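Local coordinates for protein digeranylgeranylglycerophospholipid reductase (Sulfolobus acidocaldarius, PDB 4OPD) that uses FAD to hydrogenate the isoprenoid double bonds of geranylgeranylated glycerophospholipids, turning unsaturated archaeols into the saturated lipids of archaeal membranes, at residues L203-D208 and W218-G223; L348-R353 and E415-I420. All blocks are in the same frame, centred on the assembly; numbering follows the deposited sequence. Where two conformers were deposited one is given.

Contact 1. Residues L203-D208 and W218-G223. With GRG (geranylgeranyl diphosphate), chain D; GRG (geranylgeranyl diphosphate), chain E.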
ATOM      1  N   LEU A 203      -8.410  10.397 -13.225  1.00 15.26           N
ATOM      2  CA  LEU A 203      -8.400   8.950 -13.147  1.00 13.73           C
ATOM      3  C   LEU A 203      -9.822   8.412 -13.197  1.00 16.31           C
ATOM      4  O   LEU A 203     -10.762   9.074 -12.758  1.00 19.79           O
ATOM      5  CB  LEU A 203      -7.724   8.469 -11.851  1.00 16.43           C
ATOM      6  CG  LEU A 203      -6.280   8.889 -11.584  1.00 18.31           C
ATOM      7  CD1 LEU A 203      -5.723   8.138 -10.367  1.00 17.72           C
ATOM      8  CD2 LEU A 203      -5.423   8.621 -12.800  1.00 15.99           C
ATOM      9  N   ARG A 204      -9.977   7.198 -13.707  1.00 15.12           N
ATOM     10  CA  ARG A 204     -11.270   6.548 -13.686  1.00 13.43           C
ATOM     11  C   ARG A 204     -11.172   5.258 -12.900  1.00 14.35           C
ATOM     12  O   ARG A 204     -10.254   4.461 -13.094  1.00 16.45           O
ATOM     13  CB  ARG A 204     -11.770   6.294 -15.107  1.00 20.40           C
ATOM     14  CG  ARG A 204     -11.786   7.557 -15.982  1.00 17.67           C
ATOM     15  CD  ARG A 204     -12.127   7.203 -17.412  1.00 24.49           C
ATOM     16  NE  ARG A 204     -11.790   8.276 -18.343  1.00 22.14           N
ATOM     17  CZ  ARG A 204     -11.936   8.172 -19.657  1.00 27.51           C
ATOM     18  NH1 ARG A 204     -12.434   7.052 -20.169  1.00 23.08           N
ATOM     19  NH2 ARG A 204     -11.597   9.181 -20.457  1.00 28.78           N
ATOM     20  N   ILE A 205     -12.103   5.082 -11.969  1.00 14.27           N
ATOM     21  CA  ILE A 205     -12.200   3.862 -11.181  1.00 12.83           C
ATOM     22  C   ILE A 205     -13.603   3.292 -11.358  1.00 15.62           C
ATOM     23  O   ILE A 205     -14.600   4.017 -11.240  1.00 16.47           O
ATOM     24  CB  ILE A 205     -11.905   4.130  -9.694  1.00 19.04           C
ATOM     25  CG1 ILE A 205     -10.419   4.471  -9.513  1.00 17.18           C
ATOM     26  CG2 ILE A 205     -12.291   2.919  -8.818  1.00 14.06           C
ATOM     27  CD1 ILE A 205     -10.084   4.848  -8.098  1.00 17.03           C
ATOM     28  N   PHE A 206     -13.682   2.007 -11.694  1.00 14.40           N
ATOM     29  CA  PHE A 206     -14.971   1.387 -12.022  1.00 12.97           C
ATOM     30  C   PHE A 206     -15.284   0.260 -11.053  1.00 16.03           C
ATOM     31  O   PHE A 206     -14.639  -0.788 -11.108  1.00 14.29           O
ATOM     32  CB  PHE A 206     -14.978   0.809 -13.444  1.00 12.86           C
ATOM     33  CG  PHE A 206     -14.607   1.794 -14.526  1.00 17.31           C
ATOM     34  CD1 PHE A 206     -15.577   2.540 -15.169  1.00 19.46           C
ATOM     35  CD2 PHE A 206     -13.288   1.936 -14.927  1.00 20.70           C
ATOM     36  CE1 PHE A 206     -15.239   3.436 -16.179  1.00 21.04           C
ATOM     37  CE2 PHE A 206     -12.942   2.829 -15.938  1.00 16.23           C
ATOM     38  CZ  PHE A 206     -13.911   3.573 -16.559  1.00 17.61           C
ATOM     39  N   ILE A 207     -16.290   0.457 -10.205  1.00 13.94           N
ATOM     40  CA  ILE A 207     -16.708  -0.590  -9.281  1.00 18.06           C
ATOM     41  C   ILE A 207     -17.559  -1.594 -10.025  1.00 19.12           C
ATOM     42  O   ILE A 207     -18.446  -1.208 -10.775  1.00 16.68           O
ATOM     43  CB  ILE A 207     -17.538  -0.043  -8.101  1.00 23.03           C
ATOM     44  CG1 ILE A 207     -16.912   1.220  -7.533  1.00 30.02           C
ATOM     45  CG2 ILE A 207     -17.681  -1.107  -7.028  1.00 25.85           C
ATOM     46  CD1 ILE A 207     -15.473   1.043  -7.176  1.00 39.77           C
ATOM     47  N   ASP A 208     -17.304  -2.878  -9.813  1.00 16.63           N
ATOM     48  CA  ASP A 208     -18.115  -3.913 -10.435  1.00 20.35           C
ATOM     49  C   ASP A 208     -17.728  -5.264  -9.871  1.00 22.87           C
ATOM     50  O   ASP A 208     -16.603  -5.743 -10.066  1.00 18.49           O
ATOM     51  CB  ASP A 208     -17.961  -3.903 -11.957  1.00 14.60           C
ATOM     52  CG  ASP A 208     -19.021  -4.731 -12.654  1.00 16.33           C
ATOM     53  OD1 ASP A 208     -19.309  -5.859 -12.193  1.00 16.17           O
ATOM     54  OD2 ASP A 208     -19.575  -4.261 -13.672  1.00 21.20           O
ATOM     55  N   TRP A 218      -9.676  -0.068 -13.440  1.00 13.40           N
ATOM     56  CA  TRP A 218      -9.267   1.325 -13.533  1.00 14.63           C
ATOM     57  C   TRP A 218      -8.730   1.706 -14.910  1.00 16.84           C
ATOM     58  O   TRP A 218      -8.314   0.873 -15.705  1.00 17.98           O
ATOM     59  CB  TRP A 218      -8.216   1.655 -12.462  1.00 12.42           C
ATOM     60  CG  TRP A 218      -6.833   1.067 -12.663  1.00 13.65           C
ATOM     61  CD1 TRP A 218      -5.825   1.576 -13.437  1.00 16.38           C
ATOM     62  CD2 TRP A 218      -6.296  -0.100 -12.025  1.00 13.08           C
ATOM     63  NE1 TRP A 218      -4.707   0.783 -13.339  1.00 15.07           N
ATOM     64  CE2 TRP A 218      -4.967  -0.250 -12.476  1.00 17.93           C
ATOM     65  CE3 TRP A 218      -6.812  -1.039 -11.119  1.00 14.95           C
ATOM     66  CZ2 TRP A 218      -4.153  -1.303 -12.063  1.00 18.67           C
ATOM     67  CZ3 TRP A 218      -6.001  -2.080 -10.706  1.00 12.18           C
ATOM     68  CH2 TRP A 218      -4.684  -2.206 -11.177  1.00 16.38           C
ATOM     69  N   TYR A 219      -8.712   3.006 -15.130  1.00 14.52           N
ATOM     70  CA  TYR A 219      -8.316   3.604 -16.377  1.00 17.72           C
ATOM     71  C   TYR A 219      -7.631   4.902 -15.982  1.00 17.82           C
ATOM     72  O   TYR A 219      -8.294   5.903 -15.710  1.00 19.45           O
ATOM     73  CB  TYR A 219      -9.552   3.804 -17.250  1.00 13.21           C
ATOM     74  CG  TYR A 219      -9.332   4.412 -18.613  1.00 14.64           C
ATOM     75  CD1 TYR A 219      -9.127   5.770 -18.754  1.00 16.67           C
ATOM     76  CD2 TYR A 219      -9.377   3.624 -19.765  1.00 15.02           C
ATOM     77  CE1 TYR A 219      -8.951   6.343 -20.014  1.00 18.68           C
ATOM     78  CE2 TYR A 219      -9.204   4.193 -21.032  1.00 23.44           C
ATOM     79  CZ  TYR A 219      -8.997   5.552 -21.138  1.00 22.93           C
ATOM     80  OH  TYR A 219      -8.824   6.148 -22.373  1.00 28.82           O
ATOM     81  N   PHE A 220      -6.301   4.845 -15.888  1.00 16.79           N
ATOM     82  CA  PHE A 220      -5.468   5.936 -15.378  1.00 14.99           C
ATOM     83  C   PHE A 220      -4.684   6.567 -16.539  1.00 17.50           C
ATOM     84  O   PHE A 220      -3.667   6.012 -16.959  1.00 21.58           O
ATOM     85  CB  PHE A 220      -4.461   5.428 -14.323  1.00 15.30           C
ATOM     86  CG  PHE A 220      -5.065   5.048 -12.999  1.00 14.95           C
ATOM     87  CD1 PHE A 220      -6.433   5.136 -12.767  1.00 13.65           C
ATOM     88  CD2 PHE A 220      -4.242   4.609 -11.966  1.00 15.60           C
ATOM     89  CE1 PHE A 220      -6.962   4.778 -11.528  1.00 18.53           C
ATOM     90  CE2 PHE A 220      -4.768   4.261 -10.737  1.00 15.13           C
ATOM     91  CZ  PHE A 220      -6.122   4.350 -10.515  1.00 15.06           C
ATOM     92  N   PRO A 221      -5.147   7.715 -17.070  1.00 18.78           N
ATOM     93  CA  PRO A 221      -4.431   8.308 -18.209  1.00 23.16           C
ATOM     94  C   PRO A 221      -2.989   8.706 -17.869  1.00 25.07           C
ATOM     95  O   PRO A 221      -2.740   9.273 -16.803  1.00 23.78           O
ATOM     96  CB  PRO A 221      -5.278   9.545 -18.553  1.00 18.92           C
ATOM     97  CG  PRO A 221      -6.673   9.193 -18.071  1.00 16.55           C
ATOM     98  CD  PRO A 221      -6.420   8.410 -16.789  1.00 15.34           C
ATOM     99  N   LYS A 222      -2.057   8.390 -18.763  1.00 23.19           N
ATOM    100  CA  LYS A 222      -0.668   8.818 -18.621  1.00 25.41           C
ATOM    101  C   LYS A 222      -0.326   9.890 -19.653  1.00 29.64           C
ATOM    102  O   LYS A 222       0.836  10.250 -19.835  1.00 26.58           O
ATOM    103  CB  LYS A 222       0.282   7.626 -18.768  1.00 27.35           C
ATOM    104  CG  LYS A 222       0.350   6.706 -17.543  1.00 26.04           C
ATOM    105  CD  LYS A 222       1.334   5.568 -17.801  1.00 22.64           C
ATOM    106  CE  LYS A 222       1.634   4.777 -16.534  1.00 31.78           C
ATOM    107  NZ  LYS A 222       2.641   5.475 -15.700  1.00 25.85           N
ATOM    108  N   GLY A 223      -1.353  10.394 -20.328  1.00 21.36           N
ATOM    109  CA  GLY A 223      -1.175  11.381 -21.380  1.00 23.04           C
ATOM    110  C   GLY A 223      -2.489  11.497 -22.120  1.00 25.30           C
ATOM    111  O   GLY A 223      -3.467  10.872 -21.712  1.00 23.87           O
TER
HETATM  112  C20 GRG D 502      -4.949   0.987  -8.839  0.90 17.16           C
HETATM  113  C19 GRG D 502      -4.386  -0.743  -6.960  0.90 12.85           C
HETATM  114  C18 GRG D 502      -4.592   0.689  -7.400  0.90 24.22           C
HETATM  115  C17 GRG D 502      -4.454   1.701  -6.519  0.90 26.50           C
HETATM  116  C16 GRG D 502      -4.666   3.133  -6.955  0.90 18.25           C
HETATM  117  C14 GRG D 502      -6.576   5.465  -6.309  0.90 22.24           C
HETATM  118  C13 GRG D 502      -5.082   5.406  -6.081  0.90 23.98           C
HETATM  119  C15 GRG D 502      -4.421   4.075  -5.788  0.90 22.42           C
HETATM  120  C12 GRG D 502      -4.318   6.515  -6.149  0.90 22.15           C
HETATM  121  C11 GRG D 502      -4.857   7.894  -6.461  0.90 21.16           C
HETATM  122  C9  GRG D 502      -3.803   8.892  -6.033  0.90 23.21           C
HETATM  123  C8  GRG D 502      -4.101  10.261  -6.590  0.90 22.32           C
HETATM  124  C10 GRG D 502      -3.622  10.655  -7.971  0.90 18.97           C
HETATM  125  C7  GRG D 502      -4.800  11.139  -5.851  0.90 24.70           C
HETATM  126  C6  GRG D 502      -5.099  12.506  -6.420  0.90 33.72           C
HETATM  127  C5  GRG D 502      -6.599  12.651  -6.537  0.90 37.63           C
HETATM  128  C3  GRG D 502      -7.167  13.101  -5.207  0.90 37.11           C
HETATM  129  C4  GRG D 502      -8.662  13.060  -4.987  0.90 25.02           C
HETATM  130  C2  GRG D 502      -6.346  13.540  -4.225  0.90 44.19           C
HETATM  131  C1  GRG D 502      -6.908  13.990  -2.895  0.90 55.91           C
HETATM  132  O1  GRG D 502      -5.855  14.444  -2.074  0.90 63.34           O
HETATM  133  PA  GRG D 502      -6.072  15.792  -1.277  0.90103.60           P
HETATM  134  O1A GRG D 502      -6.383  15.478   0.170  0.90107.53           O
HETATM  135  O3A GRG D 502      -7.297  16.567  -1.923  0.90123.42           O
HETATM  136  O2A GRG D 502      -4.816  16.628  -1.362  0.90 98.54           O
HETATM  137  PB  GRG D 502      -7.496  18.141  -1.907  0.90 85.71           P
HETATM  138  O1B GRG D 502      -8.869  18.475  -2.456  0.90 75.81           O
HETATM  139  O2B GRG D 502      -7.384  18.657  -0.488  0.90 86.16           O
HETATM  140  O3B GRG D 502      -6.425  18.779  -2.770  0.90 85.56           O
HETATM  141  C20 GRG E 503     -12.764  -2.180  -2.974  1.00 50.42           C
HETATM  142  C19 GRG E 503     -15.141  -3.032  -3.593  1.00 48.53           C
HETATM  143  C18 GRG E 503     -14.088  -1.943  -3.670  1.00 49.91           C
HETATM  144  C17 GRG E 503     -14.359  -0.791  -4.339  1.00 59.13           C
HETATM  145  C16 GRG E 503     -13.404   0.385  -4.534  1.00 64.30           C
HETATM  146  C14 GRG E 503     -14.777   3.287  -3.255  1.00 49.40           C
HETATM  147  C13 GRG E 503     -13.404   2.731  -3.550  1.00 51.87           C
HETATM  148  C15 GRG E 503     -13.152   1.250  -3.320  1.00 62.03           C
HETATM  149  C12 GRG E 503     -12.423   3.572  -3.967  1.00 45.62           C
HETATM  150  C11 GRG E 503     -12.724   5.055  -4.150  1.00 46.30           C
HETATM  151  C9  GRG E 503     -11.509   5.849  -4.611  1.00 49.79           C
HETATM  152  C8  GRG E 503     -11.335   7.129  -3.805  1.00 50.39           C
HETATM  153  C10 GRG E 503     -12.519   8.036  -3.579  1.00 51.56           C
HETATM  154  C7  GRG E 503     -10.128   7.468  -3.295  1.00 55.09           C
HETATM  155  C6  GRG E 503      -9.906   8.717  -2.460  1.00 51.47           C
HETATM  156  C5  GRG E 503      -8.947   9.702  -3.089  1.00 51.13           C
HETATM  157  C3  GRG E 503      -7.474   9.435  -2.816  1.00 52.96           C
HETATM  158  C4  GRG E 503      -6.768   8.321  -3.549  1.00 56.27           C
HETATM  159  C2  GRG E 503      -6.786  10.211  -1.943  1.00 54.86           C
HETATM  160  C1  GRG E 503      -5.300  10.071  -1.623  1.00 47.96           C
HETATM  161  O1  GRG E 503      -4.901   8.795  -1.182  1.00 44.47           O
HETATM  162  PA  GRG E 503      -4.274   8.646   0.264  1.00 25.69           P
HETATM  163  O1A GRG E 503      -5.248   7.848   1.084  1.00 33.92           O
HETATM  164  O3A GRG E 503      -4.068  10.056   0.930  1.00 27.11           O
HETATM  165  O2A GRG E 503      -2.958   7.911   0.206  1.00 33.65           O

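Contact 2. Residues L348-R353 and E415-I420. With GRG (geranylgeranyl diphosphate), chain F.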
ATOM      1  N   LEU A 348     -10.293   1.460   7.667  1.00 14.94           N
ATOM      2  CA  LEU A 348     -10.660   1.115   6.293  1.00 10.65           C
ATOM      3  C   LEU A 348     -10.609  -0.384   6.024  1.00 10.94           C
ATOM      4  O   LEU A 348     -11.204  -0.858   5.061  1.00 13.71           O
ATOM      5  CB  LEU A 348      -9.759   1.853   5.314  1.00  8.07           C
ATOM      6  CG  LEU A 348      -9.964   3.368   5.260  1.00 13.96           C
ATOM      7  CD1 LEU A 348      -8.926   3.974   4.331  1.00 18.21           C
ATOM      8  CD2 LEU A 348     -11.391   3.736   4.821  1.00 12.80           C
ATOM      9  N   ASP A 349      -9.875  -1.119   6.862  1.00 11.84           N
ATOM     10  CA  ASP A 349      -9.855  -2.580   6.814  1.00 13.38           C
ATOM     11  C   ASP A 349     -11.271  -3.100   7.086  1.00 15.29           C
ATOM     12  O   ASP A 349     -11.767  -3.994   6.406  1.00 12.81           O
ATOM     13  CB  ASP A 349      -8.837  -3.140   7.843  1.00 14.54           C
ATOM     14  CG  ASP A 349      -8.453  -4.599   7.592  1.00 17.97           C
ATOM     15  OD1 ASP A 349      -9.158  -5.302   6.845  1.00 14.55           O
ATOM     16  OD2 ASP A 349      -7.428  -5.063   8.154  1.00 15.28           O
ATOM     17  N   ILE A 350     -11.937  -2.525   8.076  1.00 16.31           N
ATOM     18  CA  ILE A 350     -13.334  -2.857   8.353  0.67 13.36           C
ATOM     19  C   ILE A 350     -14.212  -2.502   7.168  1.00 12.10           C
ATOM     20  O   ILE A 350     -15.001  -3.317   6.688  1.00 13.49           O
ATOM     21  CB  ILE A 350     -13.856  -2.125   9.601  0.67 10.40           C
ATOM     22  CG1 ILE A 350     -13.126  -2.629  10.843  0.67 14.35           C
ATOM     23  CG2 ILE A 350     -15.357  -2.355   9.775  0.67 12.27           C
ATOM     24  CD1 ILE A 350     -13.534  -4.018  11.235  0.67 15.71           C
ATOM     25  N   PHE A 351     -14.065  -1.265   6.691  1.00 12.05           N
ATOM     26  CA  PHE A 351     -14.951  -0.750   5.657  1.00 15.49           C
ATOM     27  C   PHE A 351     -14.799  -1.575   4.381  1.00 14.99           C
ATOM     28  O   PHE A 351     -15.788  -1.894   3.745  1.00 14.78           O
ATOM     29  CB  PHE A 351     -14.680   0.740   5.395  1.00 12.52           C
ATOM     30  CG  PHE A 351     -15.743   1.419   4.577  1.00 14.39           C
ATOM     31  CD1 PHE A 351     -17.028   1.571   5.081  1.00 21.12           C
ATOM     32  CD2 PHE A 351     -15.460   1.911   3.322  1.00 16.10           C
ATOM     33  CE1 PHE A 351     -18.010   2.189   4.334  1.00 22.27           C
ATOM     34  CE2 PHE A 351     -16.438   2.534   2.570  1.00 20.38           C
ATOM     35  CZ  PHE A 351     -17.713   2.674   3.083  1.00 20.83           C
ATOM     36  N   ARG A 352     -13.558  -1.931   4.028  1.00 13.55           N
ATOM     37  CA  ARG A 352     -13.292  -2.792   2.879  1.00 14.38           C
ATOM     38  C   ARG A 352     -14.139  -4.058   2.886  1.00 13.12           C
ATOM     39  O   ARG A 352     -14.680  -4.458   1.864  1.00 14.92           O
ATOM     40  CB  ARG A 352     -11.800  -3.201   2.843  1.00 15.44           C
ATOM     41  CG  ARG A 352     -11.587  -4.536   2.131  1.00 29.14           C
ATOM     42  CD  ARG A 352     -10.149  -4.988   2.127  1.00 34.18           C
ATOM     43  NE  ARG A 352      -9.715  -5.575   3.395  1.00 35.79           N
ATOM     44  CZ  ARG A 352      -9.727  -6.879   3.652  1.00 22.53           C
ATOM     45  NH1 ARG A 352     -10.184  -7.720   2.748  1.00 17.56           N
ATOM     46  NH2 ARG A 352      -9.284  -7.338   4.813  1.00 22.08           N
ATOM     47  N   ARG A 353     -14.208  -4.722   4.037  1.00 12.93           N
ATOM     48  CA  ARG A 353     -14.904  -6.006   4.135  1.00 12.84           C
ATOM     49  C   ARG A 353     -16.394  -5.846   3.817  1.00 16.23           C
ATOM     50  O   ARG A 353     -17.032  -6.729   3.226  1.00 16.83           O
ATOM     51  CB  ARG A 353     -14.719  -6.588   5.536  1.00 14.08           C
ATOM     52  CG  ARG A 353     -13.271  -6.910   5.843  1.00 14.30           C
ATOM     53  CD  ARG A 353     -13.003  -7.003   7.332  1.00 13.97           C
ATOM     54  NE  ARG A 353     -11.563  -6.983   7.552  1.00 16.40           N
ATOM     55  CZ  ARG A 353     -10.860  -7.991   8.040  1.00 23.89           C
ATOM     56  NH1 ARG A 353     -11.465  -9.112   8.407  1.00 22.91           N
ATOM     57  NH2 ARG A 353      -9.548  -7.862   8.182  1.00 21.16           N
ATOM     58  N   GLU A 415     -20.083   1.474  13.647  1.00 28.39           N
ATOM     59  CA  GLU A 415     -19.801   1.104  15.026  1.00 28.23           C
ATOM     60  C   GLU A 415     -18.501   0.309  15.138  1.00 27.85           C
ATOM     61  O   GLU A 415     -17.706   0.545  16.050  1.00 21.47           O
ATOM     62  CB  GLU A 415     -20.964   0.309  15.619  1.00 25.78           C
ATOM     63  CG  GLU A 415     -22.163   1.176  15.961  1.00 44.90           C
ATOM     64  CD  GLU A 415     -23.418   0.376  16.257  1.00 55.11           C
ATOM     65  OE1 GLU A 415     -23.362  -0.874  16.239  1.00 56.75           O
ATOM     66  OE2 GLU A 415     -24.467   1.006  16.500  1.00 57.68           O
ATOM     67  N   SER A 416     -18.277  -0.632  14.224  1.00 22.18           N
ATOM     68  CA  SER A 416     -17.070  -1.437  14.300  1.00 19.01           C
ATOM     69  C   SER A 416     -15.852  -0.604  13.934  1.00 25.54           C
ATOM     70  O   SER A 416     -14.766  -0.806  14.474  1.00 18.73           O
ATOM     71  CB  SER A 416     -17.156  -2.664  13.380  1.00 19.36           C
ATOM     72  OG  SER A 416     -18.062  -3.622  13.899  1.00 24.68           O
ATOM     73  N   MET A 417     -16.030   0.314  12.991  1.00 19.84           N
ATOM     74  CA  MET A 417     -14.940   1.193  12.573  1.00 21.42           C
ATOM     75  C   MET A 417     -14.548   2.071  13.753  1.00 17.31           C
ATOM     76  O   MET A 417     -13.371   2.339  13.993  1.00 17.26           O
ATOM     77  CB  MET A 417     -15.353   2.046  11.369  1.00 16.12           C
ATOM     78  CG  MET A 417     -15.432   1.282  10.027  1.00 14.67           C
ATOM     79  SD  MET A 417     -16.165   2.230   8.649  1.00 19.24           S
ATOM     80  CE  MET A 417     -14.906   3.473   8.362  1.00 19.21           C
ATOM     81  N   LYS A 418     -15.559   2.522  14.478  1.00 18.17           N
ATOM     82  CA  LYS A 418     -15.361   3.321  15.682  1.00 24.92           C
ATOM     83  C   LYS A 418     -14.555   2.554  16.722  1.00 24.29           C
ATOM     84  O   LYS A 418     -13.645   3.099  17.352  1.00 22.68           O
ATOM     85  CB  LYS A 418     -16.717   3.737  16.265  1.00 23.11           C
ATOM     86  CG  LYS A 418     -16.635   4.483  17.601  1.00 38.92           C
ATOM     87  CD  LYS A 418     -18.028   4.853  18.110  1.00 51.25           C
ATOM     88  CE  LYS A 418     -17.963   5.767  19.326  1.00 63.39           C
ATOM     89  NZ  LYS A 418     -17.311   7.071  19.008  1.00 70.72           N
ATOM     90  N   LYS A 419     -14.890   1.289  16.900  1.00 23.26           N
ATOM     91  CA  LYS A 419     -14.233   0.454  17.869  1.00 19.72           C
ATOM     92  C   LYS A 419     -12.755   0.307  17.513  1.00 18.11           C
ATOM     93  O   LYS A 419     -11.908   0.405  18.301  1.00 20.09           O
ATOM     94  CB  LYS A 419     -14.821  -0.940  17.884  1.00 51.13           C
ATOM     95  CG  LYS A 419     -15.904  -1.201  18.899  1.00 60.44           C
ATOM     96  CD  LYS A 419     -16.575  -2.559  18.703  1.00 66.91           C
ATOM     97  CE  LYS A 419     -17.823  -2.734  19.541  1.00 63.30           C
ATOM     98  NZ  LYS A 419     -18.624  -3.944  19.199  1.00 68.06           N
ATOM     99  N   ILE A 420     -12.501   0.034  16.265  1.00 16.96           N
ATOM    100  CA  ILE A 420     -11.137  -0.287  15.876  1.00 15.16           C
ATOM    101  C   ILE A 420     -10.310   1.001  15.864  1.00 23.10           C
ATOM    102  O   ILE A 420      -9.126   0.979  16.185  1.00 19.52           O
ATOM    103  CB  ILE A 420     -11.083  -1.035  14.517  1.00 18.48           C
ATOM    104  CG1 ILE A 420      -9.836  -1.927  14.457  1.00 24.80           C
ATOM    105  CG2 ILE A 420     -11.120  -0.072  13.317  1.00 17.24           C
ATOM    106  CD1 ILE A 420      -9.803  -2.880  13.260  1.00 18.93           C
TER
HETATM  107  C20 GRG F 504     -21.117   4.098  -2.265  0.90 48.10           C
HETATM  108  C19 GRG F 504     -22.475   1.862  -2.163  0.90 43.79           C
HETATM  109  C18 GRG F 504     -21.909   3.084  -1.472  0.90 44.08           C
HETATM  110  C17 GRG F 504     -22.113   3.284  -0.158  0.90 40.12           C
HETATM  111  C16 GRG F 504     -21.569   4.515   0.537  0.90 42.61           C
HETATM  112  C14 GRG F 504     -21.194   5.601   3.936  0.90 32.71           C
HETATM  113  C13 GRG F 504     -20.437   5.140   2.711  0.90 31.24           C
HETATM  114  C15 GRG F 504     -21.008   4.043   1.843  0.90 34.78           C
HETATM  115  C12 GRG F 504     -19.228   5.658   2.410  0.90 28.20           C
HETATM  116  C11 GRG F 504     -18.562   6.710   3.270  0.90 27.49           C
HETATM  117  C9  GRG F 504     -17.674   5.966   4.261  0.90 23.10           C
HETATM  118  C8  GRG F 504     -16.217   6.007   3.828  0.90 25.20           C
HETATM  119  C10 GRG F 504     -15.168   5.590   4.838  0.90 23.98           C
HETATM  120  C7  GRG F 504     -15.858   6.405   2.583  0.90 30.72           C
HETATM  121  C6  GRG F 504     -14.417   6.539   2.097  0.90 33.04           C
HETATM  122  C5  GRG F 504     -13.702   5.281   1.709  0.90 41.34           C
HETATM  123  C3  GRG F 504     -12.411   5.701   1.033  0.90 35.18           C
HETATM  124  C4  GRG F 504     -12.468   6.347  -0.331  0.90 25.61           C
HETATM  125  C2  GRG F 504     -11.212   5.499   1.621  0.90 31.65           C
HETATM  126  C1  GRG F 504      -9.937   5.905   0.899  0.90 29.09           C
HETATM  127  O1  GRG F 504      -8.908   6.243   1.802  0.90 20.39           O

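Contact 1. Residues L203-D208 and W218-G223
On the face carrying Ile205 and Trp218, the Phe220 ring is clasped between two side chains: CD1 of Leu203 sits 3.7 Å from the ring centroid, almost on its normal, in a CH-pi contact, while Trp218 CD1 covers the opposite face. The edge of the same ring meets Ile205 CG1 and the carbonyl oxygen of Arg204. Arg204 and Tyr219 run side by side in the same direction, the guanidinium plane only 16° from the phenol ring. With its chain extended from CG to NE, Arg204 lays CZ 3.5 Å from Tyr219 CE1; the far ends are held by Glu198, whose backbone oxygen accepts from Arg204 NH2, and by Asp256, which bonds to the Tyr219 hydroxyl. Phe206 offers its edge instead, CE2 lying 3.8 Å from Tyr219 CB. Reciprocal backbone bonds make Arg204 and Tyr219 an antiparallel hydrogen-bonded pair. Geranylgeranyl chains pack on the Ile205 side: methyl C20 of one lies 3.6 Å from Trp218 CE3, over the indole face, and Ile205 CD1 touches two of them. Trp218 and Phe220 also touch the reduced flavin cofactor, consistent with an antiparallel beta hairpin of the catalytic domain that lines the lipid site beside the flavin.

Contact 2. Residues L348-R353 and E415-I420
Met417 reaches across from helix 410-425 and runs past Ile350 to reach Phe351 of the facing helix. Its CB leads to CG, which lies anti to the backbone carbonyl carbon (chi1 -74°) and packs 3.6 Å from Ile350 CG2, the two side chains lying alongside but pointing opposite ways. The next atom, SD, comes 3.7 Å from Phe351 CD1. It approaches the ring obliquely, 4.9 Å from the centroid and 63° off the normal, in a Met-aromatic contact. A bend at chi3 (69°) then turns the terminal CE to a place where it meets both Phe351 CB, at 4.0 Å, and the branch methyl C10 of a bound geranylgeranyl chain.

That chain lies against the aromatic ring: its C8 sits over one face, displaced toward the rim, and C12 is 3.4 Å from Phe351 CZ. Phe351 thus joins the helix pair to the lipid, and an alanine here would probably leave the Met417 sulfur without its aromatic partner and open a gap beside the isoprenoid.

Beyond the methionine, in the conformer described, Ile350 CG1 lies 4.1 Å from Ile420 CG2, and Ile350 CG2 also touches Ser416 CB. The polar flank of 348-353 is organised separately. Asp349 OD1 accepts from Arg352 NH2 on its syn side and from NE and NH2 of Arg353 above the carboxylate plane; Arg274 pairs with OD2, which probably helps keep the aspartate ionised.

Segments 348-353 and 415-420 run roughly antiparallel, their axes approaching to 9.0 Å. Helix 434-452 closes the seam through Phe448, which touches both Ile350 and Ser416, so helix 332-355 is packed between this helical layer and the bound lipid.

Contact 1 closes before contact 2 opens along the chain, and the two share no helix or strand. The hairpin 203-208/218-223 belongs to the large mixed sheet, whereas 348-353 and 415-420 lie in helices of the C-terminal half. Their centres are 26 Å apart and their nearest atoms about 10 Å, without touching. Geranylgeranyl diphosphate molecules lie against both, so sheet and helices probably line different sides of one lipid-binding region. Contact 1 touches the flavin, while contact 2 meets a different geranylgeranyl molecule from the two at contact 1. Such an extended hydrophobic lining suits an enzyme that must bring successive double bonds of long isoprenoid chains to its cofactor.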